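Local coordinates for hypothetical protein, similar to alpha-acetolactate decarboxylase (PDB 1XV2), which probably decarboxylates alpha-acetolactate to acetoin, as a zinc-binding member of the alpha-acetolactate decarboxylase family, at residues T43-E48 and R127-Q132; K86-Q91 and V200-F205; H123-M128 and E148-D153. All blocks are in the same frame, centred on the assembly; numbering follows the deposited sequence.

Contact 1: T43-E48 and R127-Q132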
ATOM      1  N   THR A  43      -9.609   8.936  18.003  1.00 16.07           N
ATOM      2  CA  THR A  43     -10.153  10.066  17.265  1.00 14.11           C
ATOM      3  C   THR A  43      -9.404  11.332  17.669  1.00 14.71           C
ATOM      4  O   THR A  43      -9.097  11.526  18.843  1.00 14.32           O
ATOM      5  CB  THR A  43     -11.665  10.228  17.553  1.00 14.12           C
ATOM      6  OG1 THR A  43     -12.351   9.026  17.176  1.00 14.69           O
ATOM      7  CG2 THR A  43     -12.241  11.395  16.771  1.00 14.39           C
ATOM      8  N   GLY A  44      -9.101  12.178  16.685  1.00 14.81           N
ATOM      9  CA  GLY A  44      -8.375  13.409  16.944  1.00 15.51           C
ATOM     10  C   GLY A  44      -6.911  13.120  17.220  1.00 17.11           C
ATOM     11  O   GLY A  44      -6.158  13.999  17.647  1.00 15.60           O
ATOM     12  N   SER A  45      -6.515  11.878  16.947  1.00 18.45           N
ATOM     13  CA  SER A  45      -5.154  11.399  17.177  1.00 20.04           C
ATOM     14  C   SER A  45      -4.877  11.516  18.666  1.00 20.52           C
ATOM     15  O   SER A  45      -3.796  11.924  19.089  1.00 19.78           O
ATOM     16  CB  SER A  45      -4.129  12.218  16.391  1.00 22.54           C
ATOM     17  OG  SER A  45      -2.848  11.601  16.458  1.00 23.67           O
ATOM     18  N   ASP A  46      -5.882  11.156  19.455  1.00 20.14           N
ATOM     19  CA  ASP A  46      -5.771  11.224  20.898  1.00 22.50           C
ATOM     20  C   ASP A  46      -4.955  10.091  21.500  1.00 21.05           C
ATOM     21  O   ASP A  46      -5.369   8.932  21.493  1.00 21.48           O
ATOM     22  CB  ASP A  46      -7.163  11.245  21.535  1.00 24.76           C
ATOM     23  CG  ASP A  46      -7.113  11.120  23.050  1.00 28.92           C
ATOM     24  OD1 ASP A  46      -6.270  11.796  23.680  1.00 27.87           O
ATOM     25  OD2 ASP A  46      -7.918  10.349  23.610  1.00 30.52           O
ATOM     26  N   GLY A  47      -3.780  10.439  22.007  1.00 21.00           N
ATOM     27  CA  GLY A  47      -2.937   9.460  22.659  1.00 19.25           C
ATOM     28  C   GLY A  47      -2.275   8.387  21.823  1.00 18.40           C
ATOM     29  O   GLY A  47      -2.110   8.510  20.609  1.00 17.90           O
ATOM     30  N   GLU A  48      -1.912   7.311  22.508  1.00 17.57           N
ATOM     31  CA  GLU A  48      -1.217   6.193  21.900  1.00 15.50           C
ATOM     32  C   GLU A  48      -1.906   4.877  22.203  1.00 15.82           C
ATOM     33  O   GLU A  48      -2.094   4.527  23.367  1.00 15.33           O
ATOM     34  CB  GLU A  48       0.205   6.136  22.455  1.00 15.95           C
ATOM     35  CG  GLU A  48       0.938   7.466  22.430  1.00 14.39           C
ATOM     36  CD  GLU A  48       1.192   7.955  21.020  1.00 13.49           C
ATOM     37  OE1 GLU A  48       1.055   7.138  20.085  1.00 12.31           O
ATOM     38  OE2 GLU A  48       1.538   9.146  20.849  1.00 11.79           O
ATOM     39  N   ARG A 127       6.451   9.457  23.765  1.00 12.89           N
ATOM     40  CA  ARG A 127       5.646  10.660  23.675  1.00 12.85           C
ATOM     41  C   ARG A 127       4.201  10.192  23.682  1.00 13.54           C
ATOM     42  O   ARG A 127       3.912   9.036  23.357  1.00 11.34           O
ATOM     43  CB  ARG A 127       5.950  11.459  22.393  1.00 14.31           C
ATOM     44  CG  ARG A 127       5.615  10.775  21.071  1.00 15.28           C
ATOM     45  CD  ARG A 127       4.145  10.930  20.660  1.00 16.28           C
ATOM     46  NE  ARG A 127       3.855  10.217  19.413  1.00 15.31           N
ATOM     47  CZ  ARG A 127       4.248  10.611  18.205  1.00 16.26           C
ATOM     48  NH1 ARG A 127       4.947  11.730  18.058  1.00 16.01           N
ATOM     49  NH2 ARG A 127       3.963   9.871  17.140  1.00 14.68           N
HETATM   50  N   MSE A 128       3.301  11.073  24.097  1.00 14.37           N
HETATM   51  CA  MSE A 128       1.880  10.761  24.114  1.00 17.04           C
HETATM   52  C   MSE A 128       1.241  11.851  23.268  1.00 16.60           C
HETATM   53  O   MSE A 128       1.078  12.987  23.720  1.00 17.88           O
HETATM   54  CB  MSE A 128       1.329  10.795  25.543  1.00 19.83           C
HETATM   55  CG  MSE A 128       1.989   9.806  26.499  1.00 21.98           C
HETATM   56 SE   MSE A 128       3.554  10.529  27.383  1.00 24.70          SE
HETATM   57  CE  MSE A 128       2.689  11.384  28.892  1.00 24.13           C
HETATM   58  N   MSE A 129       0.909  11.512  22.028  1.00 16.60           N
HETATM   59  CA  MSE A 129       0.326  12.486  21.117  1.00 17.56           C
HETATM   60  C   MSE A 129      -0.869  13.195  21.740  1.00 17.99           C
HETATM   61  O   MSE A 129      -1.844  12.556  22.132  1.00 16.47           O
HETATM   62  CB  MSE A 129      -0.099  11.803  19.813  1.00 19.82           C
HETATM   63  CG  MSE A 129      -0.374  12.770  18.664  1.00 20.11           C
HETATM   64 SE   MSE A 129       1.223  13.664  18.048  1.00 23.54          SE
HETATM   65  CE  MSE A 129       1.809  12.356  16.748  1.00 18.81           C
ATOM     66  N   PRO A 130      -0.798  14.531  21.858  1.00 18.80           N
ATOM     67  CA  PRO A 130      -1.904  15.297  22.440  1.00 20.97           C
ATOM     68  C   PRO A 130      -3.091  15.329  21.478  1.00 22.94           C
ATOM     69  O   PRO A 130      -2.925  15.518  20.271  1.00 22.45           O
ATOM     70  CB  PRO A 130      -1.285  16.672  22.669  1.00 19.09           C
ATOM     71  CG  PRO A 130      -0.306  16.783  21.549  1.00 18.77           C
ATOM     72  CD  PRO A 130       0.336  15.413  21.526  1.00 18.30           C
ATOM     73  N   ALA A 131      -4.288  15.134  22.017  1.00 23.50           N
ATOM     74  CA  ALA A 131      -5.494  15.118  21.208  1.00 25.28           C
ATOM     75  C   ALA A 131      -5.849  16.475  20.609  1.00 26.06           C
ATOM     76  O   ALA A 131      -5.525  17.527  21.165  1.00 26.46           O
ATOM     77  CB  ALA A 131      -6.664  14.595  22.037  1.00 25.63           C
ATOM     78  N   GLN A 132      -6.509  16.433  19.456  1.00 26.32           N
ATOM     79  CA  GLN A 132      -6.961  17.634  18.759  1.00 26.00           C
ATOM     80  C   GLN A 132      -8.484  17.608  18.758  1.00 25.32           C
ATOM     81  O   GLN A 132      -9.087  16.543  18.852  1.00 25.13           O
ATOM     82  CB  GLN A 132      -6.485  17.638  17.303  1.00 24.36           C
ATOM     83  CG  GLN A 132      -5.235  18.454  17.018  1.00 23.43           C
ATOM     84  CD  GLN A 132      -4.985  18.602  15.526  1.00 23.03           C
ATOM     85  OE1 GLN A 132      -5.870  19.027  14.779  1.00 20.79           O
ATOM     86  NE2 GLN A 132      -3.780  18.256  15.085  1.00 19.42           N
TER
HETATM   87  O   HOH W   1      -3.638  15.456  17.502  1.00 22.48           O
HETATM   88  O   HOH W   2      -3.421  12.256  24.321  1.00 17.89           O
HETATM   89  O   HOH W   3       1.702   7.993  17.743  1.00 14.63           O
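Beside the zinc site, the turn between strands 37-42 and 48-52 lies along the loop that leaves strand 120-127, and Glu48 grips that loop through one carboxylate oxygen. Glu48 OE2 accepts a nearly straight bond from the backbone N of Met129 (2.7 Å, 166° at the hydrogen), which arrives on the anti side, 24° out of the carboxylate plane. The same oxygen forms a salt bridge with Arg127 NE at 2.9 Å, weak as a hydrogen bond, at the edge of a guanidinium whose plane is 16° from that of the carboxylate. A bend in the Glu48 chain brings the acid to both donors. Water 3 links Glu48 OE1 to Arg127 NH2, while Arg127 NH1 turns to Gln146. Gly47 N bonds to Met129 O at 2.9 Å, and Gln132 N to Gly44 O at 3.1 Å. The methyl of Ala131 packs against Asp46, CB to CB at 3.4 Å, and water 1 bridges Gly44 O and Pro130 O. His189, a zinc ligand, touches both Glu48 and Arg127, and the Glu48 side chain lies about 4 Å from the zinc ion. With two donors on OE2 and a water on OE1, the carboxylate is restrained in its rotation.

Contact 2: K86-Q91 and V200-F205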
ATOM      1  N   LYS A  86      10.755 -15.854  14.169  1.00 29.50           N
ATOM      2  CA  LYS A  86      12.118 -15.846  14.682  1.00 28.58           C
ATOM      3  C   LYS A  86      12.160 -15.190  16.058  1.00 28.29           C
ATOM      4  O   LYS A  86      11.485 -14.188  16.299  1.00 26.12           O
ATOM      5  CB  LYS A  86      13.056 -15.106  13.719  1.00 29.34           C
ATOM      6  CG  LYS A  86      14.507 -15.087  14.187  1.00 31.80           C
ATOM      7  CD  LYS A  86      15.440 -14.449  13.168  1.00 33.38           C
ATOM      8  CE  LYS A  86      15.651 -15.341  11.954  1.00 34.64           C
ATOM      9  NZ  LYS A  86      16.589 -14.721  10.966  1.00 33.72           N
ATOM     10  N   THR A  87      12.951 -15.771  16.955  1.00 26.49           N
ATOM     11  CA  THR A  87      13.098 -15.262  18.312  1.00 26.49           C
ATOM     12  C   THR A  87      14.582 -15.226  18.656  1.00 26.50           C
ATOM     13  O   THR A  87      15.345 -16.073  18.189  1.00 25.93           O
ATOM     14  CB  THR A  87      12.377 -16.178  19.322  1.00 27.30           C
ATOM     15  OG1 THR A  87      11.000 -16.314  18.948  1.00 28.35           O
ATOM     16  CG2 THR A  87      12.455 -15.598  20.719  1.00 25.76           C
ATOM     17  N   PHE A  88      14.989 -14.248  19.464  1.00 25.73           N
ATOM     18  CA  PHE A  88      16.388 -14.114  19.869  1.00 24.25           C
ATOM     19  C   PHE A  88      16.566 -13.034  20.933  1.00 24.19           C
ATOM     20  O   PHE A  88      15.864 -12.023  20.931  1.00 24.55           O
ATOM     21  CB  PHE A  88      17.262 -13.802  18.649  1.00 24.60           C
ATOM     22  CG  PHE A  88      16.950 -12.487  17.992  1.00 25.65           C
ATOM     23  CD1 PHE A  88      17.528 -11.308  18.454  1.00 26.42           C
ATOM     24  CD2 PHE A  88      16.086 -12.426  16.906  1.00 24.63           C
ATOM     25  CE1 PHE A  88      17.249 -10.086  17.840  1.00 26.73           C
ATOM     26  CE2 PHE A  88      15.800 -11.211  16.284  1.00 25.64           C
ATOM     27  CZ  PHE A  88      16.382 -10.040  16.751  1.00 25.80           C
ATOM     28  N   PRO A  89      17.510 -13.240  21.864  1.00 22.30           N
ATOM     29  CA  PRO A  89      17.758 -12.269  22.932  1.00 22.36           C
ATOM     30  C   PRO A  89      18.725 -11.140  22.583  1.00 21.80           C
ATOM     31  O   PRO A  89      19.448 -11.203  21.590  1.00 21.30           O
ATOM     32  CB  PRO A  89      18.285 -13.145  24.064  1.00 22.57           C
ATOM     33  CG  PRO A  89      19.091 -14.158  23.326  1.00 21.92           C
ATOM     34  CD  PRO A  89      18.211 -14.510  22.138  1.00 22.58           C
ATOM     35  N   LEU A  90      18.714 -10.102  23.416  1.00 21.41           N
ATOM     36  CA  LEU A  90      19.592  -8.947  23.262  1.00 21.05           C
ATOM     37  C   LEU A  90      19.813  -8.345  24.639  1.00 22.00           C
ATOM     38  O   LEU A  90      18.907  -8.344  25.474  1.00 22.23           O
ATOM     39  CB  LEU A  90      18.972  -7.897  22.335  1.00 21.02           C
ATOM     40  CG  LEU A  90      18.860  -8.241  20.847  1.00 21.92           C
ATOM     41  CD1 LEU A  90      18.268  -7.052  20.094  1.00 22.82           C
ATOM     42  CD2 LEU A  90      20.231  -8.585  20.289  1.00 22.39           C
ATOM     43  N   GLN A  91      21.017  -7.836  24.879  1.00 22.04           N
ATOM     44  CA  GLN A  91      21.337  -7.243  26.170  1.00 23.08           C
ATOM     45  C   GLN A  91      22.239  -6.026  26.033  1.00 22.43           C
ATOM     46  O   GLN A  91      23.061  -5.954  25.122  1.00 19.81           O
ATOM     47  CB  GLN A  91      22.039  -8.266  27.066  1.00 25.05           C
ATOM     48  CG  GLN A  91      21.253  -9.538  27.326  1.00 27.44           C
ATOM     49  CD  GLN A  91      22.049 -10.537  28.143  1.00 31.27           C
ATOM     50  OE1 GLN A  91      23.135 -10.959  27.741  1.00 33.16           O
ATOM     51  NE2 GLN A  91      21.517 -10.918  29.299  1.00 31.06           N
ATOM     52  N   VAL A 200      13.629 -10.674  21.546  1.00 18.64           N
ATOM     53  CA  VAL A 200      13.065 -10.073  20.347  1.00 19.10           C
ATOM     54  C   VAL A 200      12.371 -11.110  19.472  1.00 20.96           C
ATOM     55  O   VAL A 200      12.951 -12.148  19.140  1.00 19.25           O
ATOM     56  CB  VAL A 200      14.154  -9.379  19.493  1.00 18.34           C
ATOM     57  CG1 VAL A 200      13.524  -8.749  18.259  1.00 17.09           C
ATOM     58  CG2 VAL A 200      14.881  -8.322  20.322  1.00 17.98           C
ATOM     59  N   GLU A 201      11.129 -10.818  19.104  1.00 21.13           N
ATOM     60  CA  GLU A 201      10.350 -11.697  18.238  1.00 23.11           C
ATOM     61  C   GLU A 201      10.026 -10.945  16.954  1.00 22.86           C
ATOM     62  O   GLU A 201       9.601  -9.786  16.989  1.00 24.29           O
ATOM     63  CB  GLU A 201       9.055 -12.126  18.930  1.00 23.87           C
ATOM     64  CG  GLU A 201       9.264 -13.094  20.076  1.00 28.25           C
ATOM     65  CD  GLU A 201       7.993 -13.341  20.860  1.00 30.38           C
ATOM     66  OE1 GLU A 201       7.528 -12.408  21.549  1.00 34.24           O
ATOM     67  OE2 GLU A 201       7.454 -14.463  20.784  1.00 32.04           O
ATOM     68  N   ILE A 202      10.233 -11.601  15.819  1.00 21.49           N
ATOM     69  CA  ILE A 202       9.965 -10.987  14.527  1.00 22.24           C
ATOM     70  C   ILE A 202       9.007 -11.836  13.701  1.00 22.75           C
ATOM     71  O   ILE A 202       8.961 -13.062  13.841  1.00 21.05           O
ATOM     72  CB  ILE A 202      11.263 -10.816  13.708  1.00 21.61           C
ATOM     73  CG1 ILE A 202      12.289 -10.015  14.504  1.00 23.03           C
ATOM     74  CG2 ILE A 202      10.963 -10.095  12.401  1.00 23.00           C
ATOM     75  CD1 ILE A 202      13.613  -9.835  13.780  1.00 24.05           C
ATOM     76  N   GLN A 203       8.239 -11.170  12.844  1.00 23.54           N
ATOM     77  CA  GLN A 203       7.306 -11.844  11.953  1.00 23.85           C
ATOM     78  C   GLN A 203       7.369 -11.132  10.607  1.00 23.39           C
ATOM     79  O   GLN A 203       7.163  -9.921  10.530  1.00 24.64           O
ATOM     80  CB  GLN A 203       5.880 -11.787  12.500  1.00 25.83           C
ATOM     81  CG  GLN A 203       4.876 -12.511  11.610  1.00 27.91           C
ATOM     82  CD  GLN A 203       3.448 -12.407  12.109  1.00 28.61           C
ATOM     83  OE1 GLN A 203       2.546 -13.046  11.568  1.00 31.06           O
ATOM     84  NE2 GLN A 203       3.233 -11.598  13.141  1.00 29.56           N
ATOM     85  N   ASN A 204       7.669 -11.883   9.551  1.00 21.34           N
ATOM     86  CA  ASN A 204       7.761 -11.318   8.212  1.00 22.37           C
ATOM     87  C   ASN A 204       6.420 -11.493   7.498  1.00 21.72           C
ATOM     88  O   ASN A 204       5.837 -12.573   7.523  1.00 22.30           O
ATOM     89  CB  ASN A 204       8.879 -12.014   7.434  1.00 23.41           C
ATOM     90  CG  ASN A 204      10.200 -12.005   8.188  1.00 24.59           C
ATOM     91  OD1 ASN A 204      10.803 -10.951   8.403  1.00 24.54           O
ATOM     92  ND2 ASN A 204      10.648 -13.182   8.605  1.00 25.97           N
ATOM     93  N   PHE A 205       5.941 -10.427   6.863  1.00 20.31           N
ATOM     94  CA  PHE A 205       4.653 -10.458   6.175  1.00 18.72           C
ATOM     95  C   PHE A 205       4.730 -10.696   4.672  1.00 18.67           C
ATOM     96  O   PHE A 205       5.576 -10.137   3.977  1.00 19.26           O
ATOM     97  CB  PHE A 205       3.881  -9.159   6.448  1.00 16.55           C
ATOM     98  CG  PHE A 205       3.485  -8.982   7.891  1.00 17.47           C
ATOM     99  CD1 PHE A 205       2.618  -9.885   8.503  1.00 15.75           C
ATOM    100  CD2 PHE A 205       4.001  -7.933   8.644  1.00 16.77           C
ATOM    101  CE1 PHE A 205       2.273  -9.745   9.852  1.00 17.59           C
ATOM    102  CE2 PHE A 205       3.662  -7.782   9.994  1.00 17.58           C
ATOM    103  CZ  PHE A 205       2.798  -8.690  10.598  1.00 15.75           C
TER
HETATM  104  O   HOH W   4       8.931 -16.679  20.621  1.00 38.72           O
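Val200 packs against the ring of Phe88 where strands 86-94 and 198-204 run antiparallel, and this is the tight part of the contact. Val200 CB sits over one ring face, a CH-pi contact 3.8 Å from the Phe88 centroid, offset toward the rim. Ile202 CD1 meets the same ring at its edge, 3.6 Å from Phe88 CE2. The ring reaches both because Phe88 CG stands between the backbone N and the carbonyl carbon (chi1 64°), folding it back over the neighbouring strand. Leu90 CD1 extends the apolar patch to Val200 CG2 at 3.6 Å. Helix 95-105 covers this face through Gln101, Ile102 and Glu105, the last in a salt bridge with Lys86 NZ. In the backbone, Phe88 and Val200 form a hydrogen-bonded pair, with Val200 N to Phe88 O at 2.7 Å. The other face is looser. There Thr87 and Glu201 lie side by side as a non-hydrogen-bonded pair, Thr87 OG1 to Glu201 CG 3.8 Å, and water 4 joins Thr87 OG1 to Glu201 OE2. The helix thus probably keeps water from the Phe88-Val200 patch, whereas Thr87 and Glu201 reach each other through a water.

Contact 3: H123-M128 and E148-D153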
ATOM      1  N   HIS A 123      16.656   2.279  29.644  1.00 20.16           N
ATOM      2  CA  HIS A 123      16.102   3.592  29.350  1.00 20.28           C
ATOM      3  C   HIS A 123      14.919   3.478  28.388  1.00 18.22           C
ATOM      4  O   HIS A 123      14.940   2.679  27.460  1.00 18.70           O
ATOM      5  CB  HIS A 123      17.195   4.478  28.742  1.00 22.95           C
ATOM      6  CG  HIS A 123      16.721   5.839  28.335  1.00 27.07           C
ATOM      7  ND1 HIS A 123      16.136   6.722  29.219  1.00 28.71           N
ATOM      8  CD2 HIS A 123      16.764   6.478  27.141  1.00 28.52           C
ATOM      9  CE1 HIS A 123      15.840   7.844  28.587  1.00 27.83           C
ATOM     10  NE2 HIS A 123      16.212   7.722  27.325  1.00 28.65           N
HETATM   11  N   MSE A 124      13.882   4.271  28.629  1.00 16.64           N
HETATM   12  CA  MSE A 124      12.702   4.274  27.771  1.00 15.84           C
HETATM   13  C   MSE A 124      12.254   5.722  27.629  1.00 12.85           C
HETATM   14  O   MSE A 124      12.131   6.441  28.618  1.00 12.74           O
HETATM   15  CB  MSE A 124      11.584   3.414  28.385  1.00 15.39           C
HETATM   16  CG  MSE A 124      10.300   3.331  27.556  1.00 14.55           C
HETATM   17 SE   MSE A 124      10.517   2.729  25.727  1.00 17.49          SE
HETATM   18  CE  MSE A 124      11.033   0.894  26.051  1.00 16.55           C
ATOM     19  N   HIS A 125      12.028   6.143  26.390  1.00 13.85           N
ATOM     20  CA  HIS A 125      11.613   7.508  26.091  1.00 12.92           C
ATOM     21  C   HIS A 125      10.437   7.474  25.115  1.00 13.28           C
ATOM     22  O   HIS A 125      10.580   7.019  23.985  1.00 11.82           O
ATOM     23  CB  HIS A 125      12.796   8.270  25.477  1.00 14.12           C
ATOM     24  CG  HIS A 125      12.497   9.693  25.125  1.00 16.36           C
ATOM     25  ND1 HIS A 125      13.448  10.541  24.597  1.00 15.42           N
ATOM     26  CD2 HIS A 125      11.357  10.418  25.213  1.00 15.42           C
ATOM     27  CE1 HIS A 125      12.906  11.726  24.377  1.00 15.55           C
ATOM     28  NE2 HIS A 125      11.639  11.677  24.742  1.00 14.97           N
ATOM     29  N   VAL A 126       9.277   7.955  25.556  1.00 12.75           N
ATOM     30  CA  VAL A 126       8.088   7.963  24.706  1.00 12.36           C
ATOM     31  C   VAL A 126       7.391   9.314  24.692  1.00 13.14           C
ATOM     32  O   VAL A 126       7.692  10.199  25.496  1.00 13.42           O
ATOM     33  CB  VAL A 126       7.026   6.939  25.191  1.00 12.12           C
ATOM     34  CG1 VAL A 126       7.627   5.550  25.294  1.00 13.77           C
ATOM     35  CG2 VAL A 126       6.457   7.377  26.535  1.00 12.82           C
ATOM     36  N   ARG A 127       6.451   9.457  23.765  1.00 12.89           N
ATOM     37  CA  ARG A 127       5.646  10.660  23.675  1.00 12.85           C
ATOM     38  C   ARG A 127       4.201  10.192  23.682  1.00 13.54           C
ATOM     39  O   ARG A 127       3.912   9.036  23.357  1.00 11.34           O
ATOM     40  CB  ARG A 127       5.950  11.459  22.393  1.00 14.31           C
ATOM     41  CG  ARG A 127       5.615  10.775  21.071  1.00 15.28           C
ATOM     42  CD  ARG A 127       4.145  10.930  20.660  1.00 16.28           C
ATOM     43  NE  ARG A 127       3.855  10.217  19.413  1.00 15.31           N
ATOM     44  CZ  ARG A 127       4.248  10.611  18.205  1.00 16.26           C
ATOM     45  NH1 ARG A 127       4.947  11.730  18.058  1.00 16.01           N
ATOM     46  NH2 ARG A 127       3.963   9.871  17.140  1.00 14.68           N
HETATM   47  N   MSE A 128       3.301  11.073  24.097  1.00 14.37           N
HETATM   48  CA  MSE A 128       1.880  10.761  24.114  1.00 17.04           C
HETATM   49  C   MSE A 128       1.241  11.851  23.268  1.00 16.60           C
HETATM   50  O   MSE A 128       1.078  12.987  23.720  1.00 17.88           O
HETATM   51  CB  MSE A 128       1.329  10.795  25.543  1.00 19.83           C
HETATM   52  CG  MSE A 128       1.989   9.806  26.499  1.00 21.98           C
HETATM   53 SE   MSE A 128       3.554  10.529  27.383  1.00 24.70          SE
HETATM   54  CE  MSE A 128       2.689  11.384  28.892  1.00 24.13           C
ATOM     55  N   GLU A 148       6.419  14.323  26.640  1.00 16.85           N
ATOM     56  CA  GLU A 148       7.322  13.185  26.556  1.00 17.72           C
ATOM     57  C   GLU A 148       7.681  12.754  27.969  1.00 18.18           C
ATOM     58  O   GLU A 148       7.874  13.590  28.850  1.00 18.38           O
ATOM     59  CB  GLU A 148       8.585  13.568  25.772  1.00 18.41           C
ATOM     60  CG  GLU A 148       8.363  13.721  24.261  1.00 18.15           C
ATOM     61  CD  GLU A 148       9.564  14.325  23.534  1.00 20.28           C
ATOM     62  OE1 GLU A 148      10.715  14.009  23.907  1.00 16.68           O
ATOM     63  OE2 GLU A 148       9.356  15.107  22.578  1.00 18.94           O
ATOM     64  N   GLU A 149       7.749  11.448  28.187  1.00 19.53           N
ATOM     65  CA  GLU A 149       8.072  10.916  29.501  1.00 22.06           C
ATOM     66  C   GLU A 149       9.131   9.830  29.357  1.00 21.48           C
ATOM     67  O   GLU A 149       9.061   8.988  28.456  1.00 19.21           O
ATOM     68  CB  GLU A 149       6.818  10.338  30.168  1.00 25.40           C
ATOM     69  CG  GLU A 149       6.711  10.636  31.664  1.00 32.76           C
ATOM     70  CD  GLU A 149       5.575   9.877  32.342  1.00 37.01           C
ATOM     71  OE1 GLU A 149       4.437   9.907  31.821  1.00 40.40           O
ATOM     72  OE2 GLU A 149       5.818   9.253  33.400  1.00 37.55           O
ATOM     73  N   LYS A 150      10.112   9.860  30.251  1.00 20.69           N
ATOM     74  CA  LYS A 150      11.196   8.890  30.239  1.00 20.89           C
ATOM     75  C   LYS A 150      11.198   8.074  31.521  1.00 19.86           C
ATOM     76  O   LYS A 150      10.785   8.556  32.575  1.00 18.27           O
ATOM     77  CB  LYS A 150      12.541   9.607  30.105  1.00 21.98           C
ATOM     78  CG  LYS A 150      12.620  10.589  28.947  1.00 21.52           C
ATOM     79  CD  LYS A 150      13.978  11.272  28.905  1.00 21.75           C
ATOM     80  CE  LYS A 150      14.013  12.381  27.863  1.00 21.99           C
ATOM     81  NZ  LYS A 150      15.298  13.138  27.921  1.00 22.46           N
ATOM     82  N   ARG A 151      11.664   6.834  31.422  1.00 20.10           N
ATOM     83  CA  ARG A 151      11.751   5.952  32.578  1.00 20.58           C
ATOM     84  C   ARG A 151      13.081   5.212  32.508  1.00 20.32           C
ATOM     85  O   ARG A 151      13.740   5.207  31.468  1.00 18.73           O
ATOM     86  CB  ARG A 151      10.593   4.947  32.585  1.00 21.03           C
ATOM     87  CG  ARG A 151       9.220   5.567  32.797  1.00 21.48           C
ATOM     88  CD  ARG A 151       9.109   6.240  34.158  1.00 22.14           C
ATOM     89  NE  ARG A 151       7.767   6.774  34.379  1.00 24.34           N
ATOM     90  CZ  ARG A 151       6.694   6.037  34.656  1.00 25.66           C
ATOM     91  NH1 ARG A 151       6.793   4.714  34.758  1.00 23.65           N
ATOM     92  NH2 ARG A 151       5.513   6.622  34.812  1.00 23.27           N
ATOM     93  N   GLN A 152      13.473   4.591  33.616  1.00 21.20           N
ATOM     94  CA  GLN A 152      14.730   3.850  33.679  1.00 23.76           C
ATOM     95  C   GLN A 152      14.514   2.501  34.356  1.00 23.13           C
ATOM     96  O   GLN A 152      13.758   2.398  35.325  1.00 23.83           O
ATOM     97  CB  GLN A 152      15.773   4.648  34.470  1.00 25.95           C
ATOM     98  CG  GLN A 152      16.009   6.057  33.958  1.00 30.82           C
ATOM     99  CD  GLN A 152      16.889   6.875  34.891  1.00 36.25           C
ATOM    100  OE1 GLN A 152      17.179   8.044  34.625  1.00 38.77           O
ATOM    101  NE2 GLN A 152      17.317   6.264  35.991  1.00 38.04           N
ATOM    102  N   ASP A 153      15.181   1.471  33.847  1.00 22.16           N
ATOM    103  CA  ASP A 153      15.074   0.133  34.420  1.00 23.46           C
ATOM    104  C   ASP A 153      13.612  -0.250  34.600  1.00 22.64           C
ATOM    105  O   ASP A 153      13.164  -0.558  35.705  1.00 21.49           O
ATOM    106  CB  ASP A 153      15.798   0.095  35.767  1.00 24.97           C
ATOM    107  CG  ASP A 153      17.234   0.579  35.661  1.00 27.85           C
ATOM    108  OD1 ASP A 153      18.019  -0.042  34.910  1.00 27.24           O
ATOM    109  OD2 ASP A 153      17.572   1.585  36.324  1.00 29.55           O
TER
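His125 is held from two directions by one neighbouring strand: Glu148 binds its edge while Lys150 lies over a face. His125 NE2 donates to Glu148 OE1 at 2.6 Å. The oxygen lies almost in the ring plane, yet the nitrogen meets it on the anti side and 29° out of the carboxylate plane, the two planes being 36° apart. With CG anti to the backbone N, the imidazole extends toward the 148-151 strand, diagonally to Glu148 rather than to its own pair partner, Lys150. That lysine runs beside it, pointing the same way, and its CE stands 3.8 Å from the His125 centroid, a CH-pi contact. Lys150 CD then touches the edge of the His123 ring at CE1, 3.9 Å away. Glu148 OE2 is bonded to Gln146, so both carboxylate oxygens have partners; the carboxylate would probably favour a protonated imidazole, whereas the nearby Lys150 ammonium would work against it. On the other face, Arg151 NH2 forms a salt bridge to Glu149 OE2 at 3.0 Å within its own strand. The backbones are tied by hydrogen-bonded pairs Met124-Arg151 and Val126-Glu149, the latter including a nearly linear Val126 N to Glu149 O bond. Resting on these pairs, two strands linked through a connection containing helix 140-143 make an antiparallel ladder in the large curled sheet, with alternating side chains on its two faces.

How the contacts relate
Contact 1 is the buried one, a junction of two loops near the zinc ion, while contacts 2 and 3 are partly buried strand pairings in the same curled antiparallel sheet. Contacts 1 and 3 share Arg127 and Met128: strand 120-127 pairs with 148-151, then its chain continues into the loop that meets 43-48, with centres about 16 Å apart. Contact 2 lies on the far side of the chain's centre from contact 1, about 29 Å away between centres. Their chemistry follows their places: a carboxylate and backbone bonds inside contact 1, an aromatic-aliphatic patch under a helix in contact 2, and charged and histidine side chains along contact 3.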